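Side-chain contacts in single-strand binding protein (Thermus aquaticus, PDB 2FXQ), which binds single-stranded DNA and probably recruits partner proteins to their sites of action in DNA replication, recombination and repair: residues W52-R57 with F215-E220; T41-Q46 with Q148-V153; E64-L69 with I104-G109; G36-T41 with A127-I132. One frame throughout, in Å; residues are numbered along the deposited sequence.

Interaction 1. Residues W52-R57 with F215-E220; sequences WYHRVR and FQTRVE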
loop_
_atom_site.group_PDB
_atom_site.type_symbol
_atom_site.label_atom_id
_atom_site.label_comp_id
_atom_site.label_asym_id
_atom_site.label_seq_id
_atom_site.Cartn_x
_atom_site.Cartn_y
_atom_site.Cartn_z
ATOM N N TRP A 52 12.394 2.650 -12.728
ATOM C CA TRP A 52 11.114 3.066 -13.201
ATOM C C TRP A 52 11.227 4.586 -13.261
ATOM O O TRP A 52 11.991 5.173 -12.477
ATOM C CB TRP A 52 9.983 2.585 -12.253
ATOM C CG TRP A 52 9.976 2.958 -10.779
ATOM C CD1 TRP A 52 10.310 2.131 -9.700
ATOM C CD2 TRP A 52 9.539 4.197 -10.212
ATOM N NE1 TRP A 52 10.096 2.825 -8.530
ATOM C CE2 TRP A 52 9.619 4.071 -8.804
ATOM C CE3 TRP A 52 9.091 5.422 -10.756
ATOM C CZ2 TRP A 52 9.249 5.112 -7.919
ATOM C CZ3 TRP A 52 8.717 6.472 -9.862
ATOM C CH2 TRP A 52 8.817 6.287 -8.454
ATOM N N TYR A 53 10.490 5.197 -14.191
ATOM C CA TYR A 53 10.393 6.624 -14.342
ATOM C C TYR A 53 8.929 6.849 -14.578
ATOM O O TYR A 53 8.339 6.263 -15.499
ATOM C CB TYR A 53 11.167 7.156 -15.607
ATOM C CG TYR A 53 12.625 6.848 -15.498
ATOM C CD1 TYR A 53 13.147 5.622 -15.967
ATOM C CD2 TYR A 53 13.488 7.739 -14.851
ATOM C CE1 TYR A 53 14.521 5.311 -15.817
ATOM C CE2 TYR A 53 14.881 7.427 -14.697
ATOM C CZ TYR A 53 15.376 6.221 -15.188
ATOM O OH TYR A 53 16.736 5.946 -15.016
ATOM N N HIS A 54 8.324 7.736 -13.801
ATOM C CA HIS A 54 6.917 8.005 -14.022
ATOM C C HIS A 54 6.604 9.446 -13.827
ATOM O O HIS A 54 7.153 10.082 -12.908
ATOM C CB HIS A 54 6.060 7.219 -13.031
ATOM C CG HIS A 54 6.220 5.740 -13.167
ATOM N ND1 HIS A 54 6.019 5.093 -14.368
ATOM C CD2 HIS A 54 6.527 4.786 -12.261
ATOM C CE1 HIS A 54 6.198 3.798 -14.199
ATOM N NE2 HIS A 54 6.557 3.589 -12.941
ATOM N N ARG A 55 5.641 9.906 -14.606
ATOM C CA ARG A 55 5.156 11.264 -14.494
ATOM C C ARG A 55 4.047 11.350 -13.467
ATOM O O ARG A 55 3.171 10.485 -13.403
ATOM C CB ARG A 55 4.636 11.758 -15.830
ATOM C CG ARG A 55 4.010 13.171 -15.720
ATOM C CD ARG A 55 5.002 14.317 -15.905
ATOM N NE ARG A 55 4.819 14.934 -17.219
ATOM C CZ ARG A 55 5.787 15.165 -18.094
ATOM N NH1 ARG A 55 7.041 14.837 -17.826
ATOM N NH2 ARG A 55 5.498 15.734 -19.257
ATOM N N VAL A 56 4.114 12.364 -12.627
ATOM C CA VAL A 56 3.067 12.609 -11.649
ATOM C C VAL A 56 2.577 14.037 -11.893
ATOM O O VAL A 56 3.379 15.002 -11.803
ATOM C CB VAL A 56 3.593 12.463 -10.208
ATOM C CG1 VAL A 56 2.515 12.868 -9.147
ATOM C CG2 VAL A 56 3.984 10.975 -9.950
ATOM N N ARG A 57 1.276 14.174 -12.082
ATOM C CA ARG A 57 0.717 15.510 -12.292
ATOM C C ARG A 57 -0.084 15.993 -11.077
ATOM O O ARG A 57 -1.019 15.290 -10.636
ATOM C CB ARG A 57 -0.228 15.453 -13.486
ATOM C CG ARG A 57 -0.950 16.786 -13.746
ATOM C CD ARG A 57 -1.510 16.836 -15.165
ATOM N NE ARG A 57 -0.405 17.139 -16.092
ATOM C CZ ARG A 57 -0.579 17.410 -17.387
ATOM N NH1 ARG A 57 -1.787 17.356 -17.921
ATOM N NH2 ARG A 57 0.444 17.725 -18.144
ATOM N N PHE A 215 8.782 3.406 -24.996
ATOM C CA PHE A 215 8.453 3.012 -23.628
ATOM C C PHE A 215 7.001 3.322 -23.312
ATOM O O PHE A 215 6.417 4.261 -23.857
ATOM C CB PHE A 215 9.390 3.670 -22.618
ATOM C CG PHE A 215 10.777 3.131 -22.651
ATOM C CD1 PHE A 215 11.714 3.643 -23.548
ATOM C CD2 PHE A 215 11.161 2.110 -21.793
ATOM C CE1 PHE A 215 13.005 3.132 -23.599
ATOM C CE2 PHE A 215 12.456 1.595 -21.827
ATOM C CZ PHE A 215 13.377 2.104 -22.738
ATOM N N GLN A 216 6.427 2.493 -22.446
ATOM C CA GLN A 216 5.014 2.498 -22.100
ATOM C C GLN A 216 4.964 2.175 -20.581
ATOM O O GLN A 216 5.668 1.243 -20.106
ATOM C CB GLN A 216 4.304 1.413 -22.920
ATOM C CG GLN A 216 2.790 1.249 -22.715
ATOM C CD GLN A 216 2.312 -0.202 -22.869
ATOM O OE1 GLN A 216 3.085 -1.083 -23.261
ATOM N NE2 GLN A 216 1.034 -0.451 -22.548
ATOM N N THR A 217 4.203 2.967 -19.818
ATOM C CA THR A 217 4.004 2.669 -18.396
ATOM C C THR A 217 2.876 1.652 -18.320
ATOM O O THR A 217 1.867 1.803 -18.993
ATOM C CB THR A 217 3.665 3.949 -17.568
ATOM O OG1 THR A 217 4.840 4.743 -17.331
ATOM C CG2 THR A 217 3.251 3.569 -16.099
ATOM N N ARG A 218 3.032 0.587 -17.523
ATOM C CA ARG A 218 1.907 -0.279 -17.255
ATOM C C ARG A 218 1.959 -0.778 -15.784
ATOM O O ARG A 218 2.955 -0.587 -15.075
ATOM C CB ARG A 218 1.880 -1.553 -18.104
ATOM C CG ARG A 218 2.403 -1.489 -19.522
ATOM C CD ARG A 218 3.091 -2.797 -19.873
ATOM N NE ARG A 218 2.136 -3.888 -20.036
ATOM C CZ ARG A 218 2.115 -4.708 -21.097
ATOM N NH1 ARG A 218 3.007 -4.561 -22.083
ATOM N NH2 ARG A 218 1.210 -5.684 -21.171
ATOM N N VAL A 219 0.914 -1.473 -15.421
ATOM C CA VAL A 219 0.817 -2.041 -14.072
ATOM C C VAL A 219 1.272 -3.477 -14.199
ATOM O O VAL A 219 0.746 -4.208 -15.049
ATOM C CB VAL A 219 -0.627 -1.957 -13.525
ATOM C CG1 VAL A 219 -0.786 -2.804 -12.217
ATOM C CG2 VAL A 219 -1.039 -0.420 -13.372
ATOM N N GLU A 220 2.195 -3.879 -13.323
ATOM C CA GLU A 220 2.539 -5.295 -13.217
ATOM C C GLU A 220 1.785 -5.818 -11.990
ATOM O O GLU A 220 1.921 -5.258 -10.861
ATOM C CB GLU A 220 4.057 -5.462 -13.085
ATOM C CG GLU A 220 4.376 -6.949 -12.811
ATOM C CD GLU A 220 5.778 -7.218 -12.281
ATOM O OE1 GLU A 220 6.120 -8.443 -12.220
ATOM O OE2 GLU A 220 6.497 -6.253 -11.924
HETATM O O HOH W 1 4.267 7.542 -16.440
#

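Interaction 2. Residues T41-Q46 with Q148-V153; sequences TDESGQ and QGTAVV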
loop_
_atom_site.group_PDB
_atom_site.type_symbol
_atom_site.label_atom_id
_atom_site.label_comp_id
_atom_site.label_asym_id
_atom_site.label_seq_id
_atom_site.Cartn_x
_atom_site.Cartn_y
_atom_site.Cartn_z
ATOM N N THR A 41 13.142 -10.985 -10.325
ATOM C CA THR A 41 13.923 -12.195 -10.583
ATOM C C THR A 41 13.784 -12.520 -12.067
ATOM O O THR A 41 12.659 -12.717 -12.552
ATOM C CB THR A 41 13.359 -13.347 -9.734
ATOM O OG1 THR A 41 13.504 -13.014 -8.352
ATOM C CG2 THR A 41 14.209 -14.620 -9.885
ATOM N N ASP A 42 14.900 -12.556 -12.797
ATOM C CA ASP A 42 14.802 -12.756 -14.250
ATOM C C ASP A 42 14.653 -14.227 -14.661
ATOM O O ASP A 42 14.759 -15.104 -13.813
ATOM C CB ASP A 42 15.905 -12.014 -15.009
ATOM C CG ASP A 42 17.255 -12.704 -14.957
ATOM O OD1 ASP A 42 17.469 -13.679 -14.197
ATOM O OD2 ASP A 42 18.185 -12.293 -15.672
ATOM N N GLU A 43 14.427 -14.478 -15.956
ATOM C CA GLU A 43 14.074 -15.823 -16.466
ATOM C C GLU A 43 15.070 -16.922 -16.054
ATOM O O GLU A 43 14.706 -18.103 -16.007
ATOM C CB GLU A 43 13.835 -15.832 -18.000
ATOM C CG GLU A 43 13.073 -14.619 -18.557
ATOM C CD GLU A 43 12.021 -14.953 -19.618
ATOM O OE1 GLU A 43 11.659 -16.132 -19.776
ATOM O OE2 GLU A 43 11.528 -14.031 -20.296
ATOM N N SER A 44 16.305 -16.523 -15.731
ATOM C CA SER A 44 17.332 -17.451 -15.237
ATOM C C SER A 44 17.554 -17.467 -13.705
ATOM O O SER A 44 18.561 -17.992 -13.235
ATOM C CB SER A 44 18.660 -17.243 -15.983
ATOM O OG SER A 44 19.155 -15.928 -15.827
ATOM N N GLY A 45 16.614 -16.900 -12.944
ATOM C CA GLY A 45 16.647 -16.952 -11.489
ATOM C C GLY A 45 17.495 -15.892 -10.797
ATOM O O GLY A 45 17.618 -15.894 -9.563
ATOM N N GLN A 46 18.078 -14.986 -11.582
ATOM C CA GLN A 46 18.935 -13.923 -11.052
ATOM C C GLN A 46 18.126 -12.702 -10.586
ATOM O O GLN A 46 17.295 -12.177 -11.334
ATOM C CB GLN A 46 19.982 -13.507 -12.101
ATOM C CG GLN A 46 20.817 -12.239 -11.781
ATOM C CD GLN A 46 21.854 -12.437 -10.673
ATOM O OE1 GLN A 46 22.635 -13.400 -10.693
ATOM N NE2 GLN A 46 21.875 -11.513 -9.715
ATOM N N GLN A 148 11.705 -17.825 -23.835
ATOM C CA GLN A 148 12.223 -18.710 -22.792
ATOM C C GLN A 148 11.154 -19.502 -22.051
ATOM O O GLN A 148 11.476 -20.199 -21.073
ATOM C CB GLN A 148 13.048 -17.922 -21.783
ATOM C CG GLN A 148 14.495 -18.411 -21.674
ATOM C CD GLN A 148 15.486 -17.265 -21.594
ATOM O OE1 GLN A 148 15.360 -16.274 -22.327
ATOM N NE2 GLN A 148 16.465 -17.386 -20.696
ATOM N N GLY A 149 9.898 -19.398 -22.499
ATOM C CA GLY A 149 8.803 -20.161 -21.906
ATOM C C GLY A 149 8.273 -19.653 -20.569
ATOM O O GLY A 149 7.725 -20.406 -19.784
ATOM N N THR A 150 8.455 -18.381 -20.271
ATOM C CA THR A 150 7.775 -17.824 -19.091
ATOM C C THR A 150 6.348 -17.439 -19.488
ATOM O O THR A 150 6.194 -16.711 -20.447
ATOM C CB THR A 150 8.459 -16.522 -18.700
ATOM O OG1 THR A 150 9.849 -16.773 -18.574
ATOM C CG2 THR A 150 7.968 -15.998 -17.289
ATOM N N ALA A 151 5.346 -17.838 -18.701
ATOM C CA ALA A 151 3.961 -17.448 -18.922
ATOM C C ALA A 151 3.771 -15.964 -18.672
ATOM O O ALA A 151 4.304 -15.390 -17.704
ATOM C CB ALA A 151 2.983 -18.241 -18.024
ATOM N N VAL A 152 2.987 -15.338 -19.538
ATOM C CA VAL A 152 2.725 -13.906 -19.381
ATOM C C VAL A 152 1.344 -13.642 -19.956
ATOM O O VAL A 152 0.964 -14.193 -20.998
ATOM C CB VAL A 152 3.846 -13.062 -20.059
ATOM C CG1 VAL A 152 4.010 -13.396 -21.525
ATOM C CG2 VAL A 152 3.625 -11.507 -19.875
ATOM N N VAL A 153 0.618 -12.744 -19.325
ATOM C CA VAL A 153 -0.700 -12.383 -19.802
ATOM C C VAL A 153 -0.918 -10.864 -19.719
ATOM O O VAL A 153 -0.446 -10.220 -18.783
ATOM C CB VAL A 153 -1.798 -13.136 -18.986
ATOM C CG1 VAL A 153 -1.926 -12.601 -17.565
ATOM C CG2 VAL A 153 -3.126 -13.058 -19.738
#

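Interaction 3. Residues E64-L69 with I104-G109; sequences EMWGDL and IDPLEG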
loop_
_atom_site.group_PDB
_atom_site.type_symbol
_atom_site.label_atom_id
_atom_site.label_comp_id
_atom_site.label_asym_id
_atom_site.label_seq_id
_atom_site.Cartn_x
_atom_site.Cartn_y
_atom_site.Cartn_z
ATOM N N GLU A 64 -0.406 24.736 -6.763
ATOM C CA GLU A 64 -0.086 26.076 -6.214
ATOM C C GLU A 64 0.716 25.950 -4.899
ATOM O O GLU A 64 1.664 26.706 -4.651
ATOM C CB GLU A 64 -1.352 26.880 -5.916
ATOM C CG GLU A 64 -2.230 27.189 -7.135
ATOM C CD GLU A 64 -1.749 28.428 -7.866
ATOM O OE1 GLU A 64 -2.396 28.821 -8.857
ATOM O OE2 GLU A 64 -0.699 28.977 -7.465
ATOM N N MET A 65 0.329 24.986 -4.075
ATOM C CA MET A 65 0.967 24.745 -2.760
ATOM C C MET A 65 2.460 24.464 -2.895
ATOM O O MET A 65 3.300 24.995 -2.148
ATOM C CB MET A 65 0.326 23.513 -2.098
ATOM C CG MET A 65 0.805 23.289 -0.677
ATOM S SD MET A 65 -0.033 21.871 0.091
ATOM C CE MET A 65 -1.838 22.002 -0.707
ATOM N N TRP A 66 2.791 23.585 -3.828
ATOM C CA TRP A 66 4.176 23.117 -3.963
ATOM C C TRP A 66 4.972 23.714 -5.107
ATOM O O TRP A 66 6.110 23.351 -5.272
ATOM C CB TRP A 66 4.215 21.593 -4.137
ATOM C CG TRP A 66 3.550 20.903 -3.039
ATOM C CD1 TRP A 66 2.386 20.217 -3.066
ATOM C CD2 TRP A 66 4.032 20.836 -1.703
ATOM N NE1 TRP A 66 2.102 19.719 -1.807
ATOM C CE2 TRP A 66 3.114 20.085 -0.960
ATOM C CE3 TRP A 66 5.181 21.318 -1.068
ATOM C CZ2 TRP A 66 3.285 19.834 0.419
ATOM C CZ3 TRP A 66 5.373 21.040 0.285
ATOM C CH2 TRP A 66 4.418 20.329 1.015
ATOM N N GLY A 67 4.398 24.604 -5.908
ATOM C CA GLY A 67 5.017 24.906 -7.199
ATOM C C GLY A 67 6.351 25.656 -7.135
ATOM O O GLY A 67 7.116 25.678 -8.112
ATOM N N ASP A 68 6.654 26.242 -5.975
ATOM C CA ASP A 68 7.973 26.859 -5.780
ATOM C C ASP A 68 8.848 26.287 -4.653
ATOM O O ASP A 68 9.730 26.980 -4.132
ATOM C CB ASP A 68 7.827 28.361 -5.617
ATOM C CG ASP A 68 8.415 29.095 -6.786
ATOM O OD1 ASP A 68 7.648 29.386 -7.733
ATOM O OD2 ASP A 68 9.639 29.368 -6.863
ATOM N N LEU A 69 8.611 25.028 -4.286
ATOM C CA LEU A 69 9.233 24.465 -3.115
ATOM C C LEU A 69 10.049 23.226 -3.398
ATOM O O LEU A 69 10.802 22.783 -2.485
ATOM C CB LEU A 69 8.192 24.139 -2.045
ATOM C CG LEU A 69 7.518 25.402 -1.491
ATOM C CD1 LEU A 69 6.386 25.018 -0.534
ATOM C CD2 LEU A 69 8.584 26.330 -0.806
ATOM N N ILE A 104 0.765 15.261 -2.408
ATOM C CA ILE A 104 2.135 14.793 -2.217
ATOM C C ILE A 104 2.648 15.282 -0.862
ATOM O O ILE A 104 2.076 16.216 -0.281
ATOM C CB ILE A 104 3.096 15.295 -3.362
ATOM C CG1 ILE A 104 3.260 16.845 -3.300
ATOM C CG2 ILE A 104 2.605 14.803 -4.746
ATOM C CD1 ILE A 104 4.415 17.310 -4.094
ATOM N N ASP A 105 3.722 14.646 -0.378
ATOM C CA ASP A 105 4.445 15.139 0.813
ATOM C C ASP A 105 5.901 15.000 0.465
ATOM O O ASP A 105 6.437 13.887 0.382
ATOM C CB ASP A 105 4.124 14.250 2.025
ATOM C CG ASP A 105 2.722 14.463 2.569
ATOM O OD1 ASP A 105 1.932 13.490 2.585
ATOM O OD2 ASP A 105 2.332 15.553 3.044
ATOM N N PRO A 106 6.573 16.105 0.166
ATOM C CA PRO A 106 8.002 16.090 -0.053
ATOM C C PRO A 106 8.726 15.614 1.199
ATOM O O PRO A 106 8.268 15.900 2.318
ATOM C CB PRO A 106 8.300 17.596 -0.308
ATOM C CG PRO A 106 7.026 18.157 -0.728
ATOM C CD PRO A 106 5.983 17.464 0.019
ATOM N N LEU A 107 9.866 14.962 1.058
ATOM C CA LEU A 107 10.518 14.314 2.167
ATOM C C LEU A 107 11.915 14.892 2.241
ATOM O O LEU A 107 12.409 15.410 1.223
ATOM C CB LEU A 107 10.637 12.820 1.955
ATOM C CG LEU A 107 9.273 12.177 1.636
ATOM C CD1 LEU A 107 9.448 10.649 1.297
ATOM C CD2 LEU A 107 8.401 12.282 2.933
ATOM N N GLU A 108 12.532 14.817 3.432
ATOM C CA GLU A 108 13.901 15.283 3.612
ATOM C C GLU A 108 14.957 14.391 3.021
ATOM O O GLU A 108 15.980 14.881 2.536
ATOM C CB GLU A 108 14.161 15.560 5.079
ATOM C CG GLU A 108 13.300 16.746 5.457
ATOM C CD GLU A 108 13.401 17.122 6.924
ATOM O OE1 GLU A 108 12.570 17.948 7.372
ATOM O OE2 GLU A 108 14.308 16.613 7.615
ATOM N N GLY A 109 14.733 13.095 3.034
ATOM C CA GLY A 109 15.462 12.201 2.128
ATOM C C GLY A 109 16.989 12.328 2.206
ATOM O O GLY A 109 17.695 12.257 1.179
#

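Interaction 4. Residues G36-T41 with A127-I132; sequences GQDAFT and ALNQVI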
loop_
_atom_site.group_PDB
_atom_site.type_symbol
_atom_site.label_atom_id
_atom_site.label_comp_id
_atom_site.label_asym_id
_atom_site.label_seq_id
_atom_site.Cartn_x
_atom_site.Cartn_y
_atom_site.Cartn_z
ATOM N N GLY A 36 12.699 5.656 -9.475
ATOM C CA GLY A 36 13.062 4.739 -8.408
ATOM C C GLY A 36 13.572 3.445 -9.054
ATOM O O GLY A 36 13.885 3.407 -10.254
ATOM N N GLN A 37 13.590 2.374 -8.278
ATOM C CA GLN A 37 14.035 1.077 -8.795
ATOM C C GLN A 37 13.066 0.007 -8.354
ATOM O O GLN A 37 12.531 0.087 -7.256
ATOM C CB GLN A 37 15.407 0.732 -8.140
ATOM C CG GLN A 37 16.443 1.817 -8.228
ATOM C CD GLN A 37 17.085 1.872 -9.623
ATOM O OE1 GLN A 37 17.030 0.894 -10.389
ATOM N NE2 GLN A 37 17.665 3.005 -9.955
ATOM N N ASP A 38 12.862 -1.034 -9.135
ATOM C CA ASP A 38 12.411 -2.219 -8.421
ATOM C C ASP A 38 13.098 -3.473 -8.786
ATOM O O ASP A 38 13.586 -3.638 -9.894
ATOM C CB ASP A 38 10.974 -2.503 -8.583
ATOM C CG ASP A 38 10.429 -1.838 -9.694
ATOM O OD1 ASP A 38 9.499 -1.063 -9.370
ATOM O OD2 ASP A 38 10.889 -2.020 -10.865
ATOM N N ALA A 39 13.016 -4.349 -7.829
ATOM C CA ALA A 39 13.682 -5.628 -7.877
ATOM C C ALA A 39 12.780 -6.601 -8.609
ATOM O O ALA A 39 11.527 -6.541 -8.511
ATOM C CB ALA A 39 13.918 -6.086 -6.470
ATOM N N PHE A 40 13.406 -7.490 -9.370
ATOM C CA PHE A 40 12.697 -8.634 -9.913
ATOM C C PHE A 40 13.674 -9.791 -10.069
ATOM O O PHE A 40 14.876 -9.584 -9.957
ATOM C CB PHE A 40 12.047 -8.275 -11.247
ATOM C CG PHE A 40 13.020 -8.047 -12.350
ATOM C CD1 PHE A 40 13.320 -9.070 -13.256
ATOM C CD2 PHE A 40 13.650 -6.815 -12.493
ATOM C CE1 PHE A 40 14.244 -8.865 -14.294
ATOM C CE2 PHE A 40 14.577 -6.598 -13.528
ATOM C CZ PHE A 40 14.864 -7.623 -14.440
ATOM N N THR A 41 13.142 -10.985 -10.325
ATOM C CA THR A 41 13.923 -12.195 -10.583
ATOM C C THR A 41 13.784 -12.520 -12.067
ATOM O O THR A 41 12.659 -12.717 -12.552
ATOM C CB THR A 41 13.359 -13.347 -9.734
ATOM O OG1 THR A 41 13.504 -13.014 -8.352
ATOM C CG2 THR A 41 14.209 -14.620 -9.885
ATOM N N ALA A 127 11.219 -0.176 -0.821
ATOM C CA ALA A 127 10.639 0.466 -2.027
ATOM C C ALA A 127 9.139 0.783 -1.841
ATOM O O ALA A 127 8.408 -0.056 -1.282
ATOM C CB ALA A 127 10.837 -0.464 -3.247
ATOM N N LEU A 128 8.676 1.953 -2.303
ATOM C CA LEU A 128 7.245 2.210 -2.417
ATOM C C LEU A 128 6.869 2.517 -3.917
ATOM O O LEU A 128 7.121 3.575 -4.507
ATOM C CB LEU A 128 6.724 3.223 -1.369
ATOM C CG LEU A 128 5.200 3.277 -1.152
ATOM C CD1 LEU A 128 4.672 2.129 -0.281
ATOM C CD2 LEU A 128 4.679 4.589 -0.609
ATOM N N ASN A 129 6.270 1.504 -4.529
ATOM C CA ASN A 129 5.667 1.679 -5.816
ATOM C C ASN A 129 4.566 0.649 -5.768
ATOM O O ASN A 129 4.820 -0.541 -5.943
ATOM C CB ASN A 129 6.718 1.351 -6.851
ATOM C CG ASN A 129 6.147 1.138 -8.207
ATOM O OD1 ASN A 129 4.961 1.369 -8.394
ATOM N ND2 ASN A 129 7.000 0.769 -9.190
ATOM N N GLN A 130 3.371 1.073 -5.408
ATOM C CA GLN A 130 2.248 0.157 -5.239
ATOM C C GLN A 130 1.023 0.668 -5.965
ATOM O O GLN A 130 0.709 1.876 -5.914
ATOM C CB GLN A 130 1.868 -0.005 -3.741
ATOM C CG GLN A 130 0.576 -0.968 -3.518
ATOM C CD GLN A 130 0.527 -1.732 -2.169
ATOM O OE1 GLN A 130 1.151 -2.806 -2.005
ATOM N NE2 GLN A 130 -0.222 -1.177 -1.215
ATOM N N VAL A 131 0.301 -0.239 -6.651
ATOM C CA VAL A 131 -0.931 0.150 -7.245
ATOM C C VAL A 131 -2.017 -0.837 -6.754
ATOM O O VAL A 131 -1.743 -2.029 -6.620
ATOM C CB VAL A 131 -0.784 -0.039 -8.811
ATOM C CG1 VAL A 131 -2.144 0.217 -9.472
ATOM C CG2 VAL A 131 0.327 0.941 -9.403
ATOM N N ILE A 132 -3.226 -0.319 -6.448
ATOM C CA ILE A 132 -4.359 -1.190 -6.111
ATOM C C ILE A 132 -5.442 -0.850 -7.143
ATOM O O ILE A 132 -5.855 0.326 -7.263
ATOM C CB ILE A 132 -4.849 -0.954 -4.705
ATOM C CG1 ILE A 132 -3.716 -1.289 -3.707
ATOM C CG2 ILE A 132 -6.100 -1.897 -4.427
ATOM C CD1 ILE A 132 -4.139 -1.018 -2.160
#

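Interaction 1. Residues W52-R57 with F215-E220
His54 and Thr217 join the two OB folds carried by this one chain, the first on strand 47-59 and the second on strand 213-225. The strands do not pair as a sheet here: the CA atoms of His54 and Thr217 lie 7.5 Å apart, and side chains bridge the interval. With CG beside the backbone N and anti to the carbonyl carbon (chi1 -62°), the imidazole is carried into this interval, and chi2 of -55° turns its ND1 edge to Thr217. Thr217 OG1 meets that edge in the ring plane, and ND1 and OG1 form a hydrogen bond of 3.2 Å in which either may be the donor. At the other ring nitrogen, NE2 is hydrogen-bonded to the carbonyl of Leu201, so the imidazole is held at both nitrogens and is unlikely to flip. Histidine suits this place, since a small flat group can reach two strands of the second OB fold at once. The beta-branched threonine is equally apt: while its hydroxyl binds ND1, its methyl CG2 packs 3.5 Å from CE1 of His54. Leu201 and Asn203 of strand 194-207 lie against the Thr217 side chain, with Val97 of the first fold also touching it. The hydroxyl has a further partner in a water, 3.0 Å from Thr217 OG1, which accepts the backbone N-H of Arg55 at 3.3 Å from Arg55 N.

Interaction 2. Residues T41-Q46 with Q148-V153
Asp42 OD1 is gripped by several groups of the tight turn that also carries Glu43, the residue that meets Gln148 and Thr150. Gln46 N reaches this oxygen at 3.0 Å, nearly in line with its C-O bond, while Ser44 OG comes from the opposite face of the carboxylate, 3.2 Å from Asp42 OD1; Ser44 N adds a weak bond. The turn is type I from Asp42 to Gly45, closed by Gly45 N to Asp42 O at 2.7 Å, and the positive phi of Gly45 favours glycine there. So braced, the hairpin tip between strands 28-41 and 47-59 of the first OB fold projects Glu43 toward the loop leading into strand 151-160 of the second. The Glu43 chain bends at chi2 and brings OE1 to Thr146 OG1, a hydrogen bond, and close to Gln148 CB, though the position of OE1 is uncertain. The carboxylate and the Gln148 amide lie 20° from parallel, without a bond between them. The approach of Glu43 OE1 to Thr150 OG1 is too short to be trusted, and Glu43 is poorly ordered. A poorly ordered acidic side chain at the surface, bonded to Thr146, implies a light polar touch between the two folds; the more numerous bonds lie inside the turn.

Interaction 3. Residues E64-L69 with I104-G109
Helix 61-66 lies beside strand 103-106 with the CA atoms of Trp66 and Ile104 8.7 Å apart, an interval filled by the indole of Trp66. In the sequence the helix comes between strands 47-59 and 75-84, the usual place of the helix that caps the barrel of an OB fold. One face of the indole takes both partners as CH-pi contacts. Ile104 CG1 lies over the five-membered ring, 3.7 Å from its centroid, and Pro106 CD over the six-membered ring, 3.6 Å from that centroid and only 19° off the normal. Ile104 can reach the ring because CG1 sits between the backbone N and the carbonyl carbon (chi1 66°), which brings Ile104 CG1 and CD1 over the pyrrole part of the indole. Proline suits its place by offering a rigid edge, CG and CD, that lies against the benzo ring. Across the ring, Met65 CG touches the opposite face. Replacing Trp66 with an alanine would probably leave Ile104 and Pro106 without their aromatic cover and open a gap between helix and strand. Polar atoms at the rim are matched as well: Gln62 OE1 accepts both from Trp66 NE1 and from the backbone N of Ile104.

Interaction 4. Residues G36-T41 with A127-I132
Ala127 begins the contact with Gln37: its CB comes to 4.4 Å from the backbone oxygen Gln37 O, a loose approach that a small methyl allows where the two backbones draw near. Leu128 points away from strand 28-41 and packs instead on Phe9 and Ile11, with Gln130 of the second subunit also against it; an apolar residue suits that buried side. Asn129 turns back and carries the one polar bond across. Its CG is anti to the backbone N (chi1 165°), which extends the amide toward Asp38, and ND2 donates to Asp38 OD1 at 3.1 Å. The acceptor is met nearly end-on along its C-O bond, but it lies 23° out of the amide plane and the N-H...O angle is only 137°, so the bond is bent. The same ND2 also donates to Leu201 O, so asparagine serves here by offering one nitrogen to two acceptors. Asp38 is buried beside Trp52 and Arg200, whose positive charge would probably ease the burial of the carboxylate. An alanine in place of Asp38 removes the carboxylate that ND2 binds across the contact, which would probably leave Asn129 held on the second fold's side through Leu201 O but without its polar tie to strand 28-41. Beyond Asn129 the chain runs on through Gln130 to Ile132 as strand 129-137. The arrangement is that of two OB folds in tandem, with this strand of the second running antiparallel to strand 5-14 of the first.

In the fold
Interactions 1, 2 and 4 join the first OB fold to the second, whereas interaction 3 lies wholly within the first. Interactions 1 and 4, with centres about 11 Å apart, are in direct touch through neighbouring strands 28-41 and 47-59: Trp52 meets Gly36, Asp38 and Asn129. Interaction 2 continues from interaction 4 at Thr41, on the hairpin tip, with centres about 17 Å apart. Interaction 3 lies about 39 Å, centre to centre, from interaction 2, on the other side of the chain's centre. The segments of the three inter-fold contacts alternate along the chain, and together they tie the folds at three places. Interactions 3 and 4 also reach the second subunit; with two OB folds in each chain, the homodimer holds four.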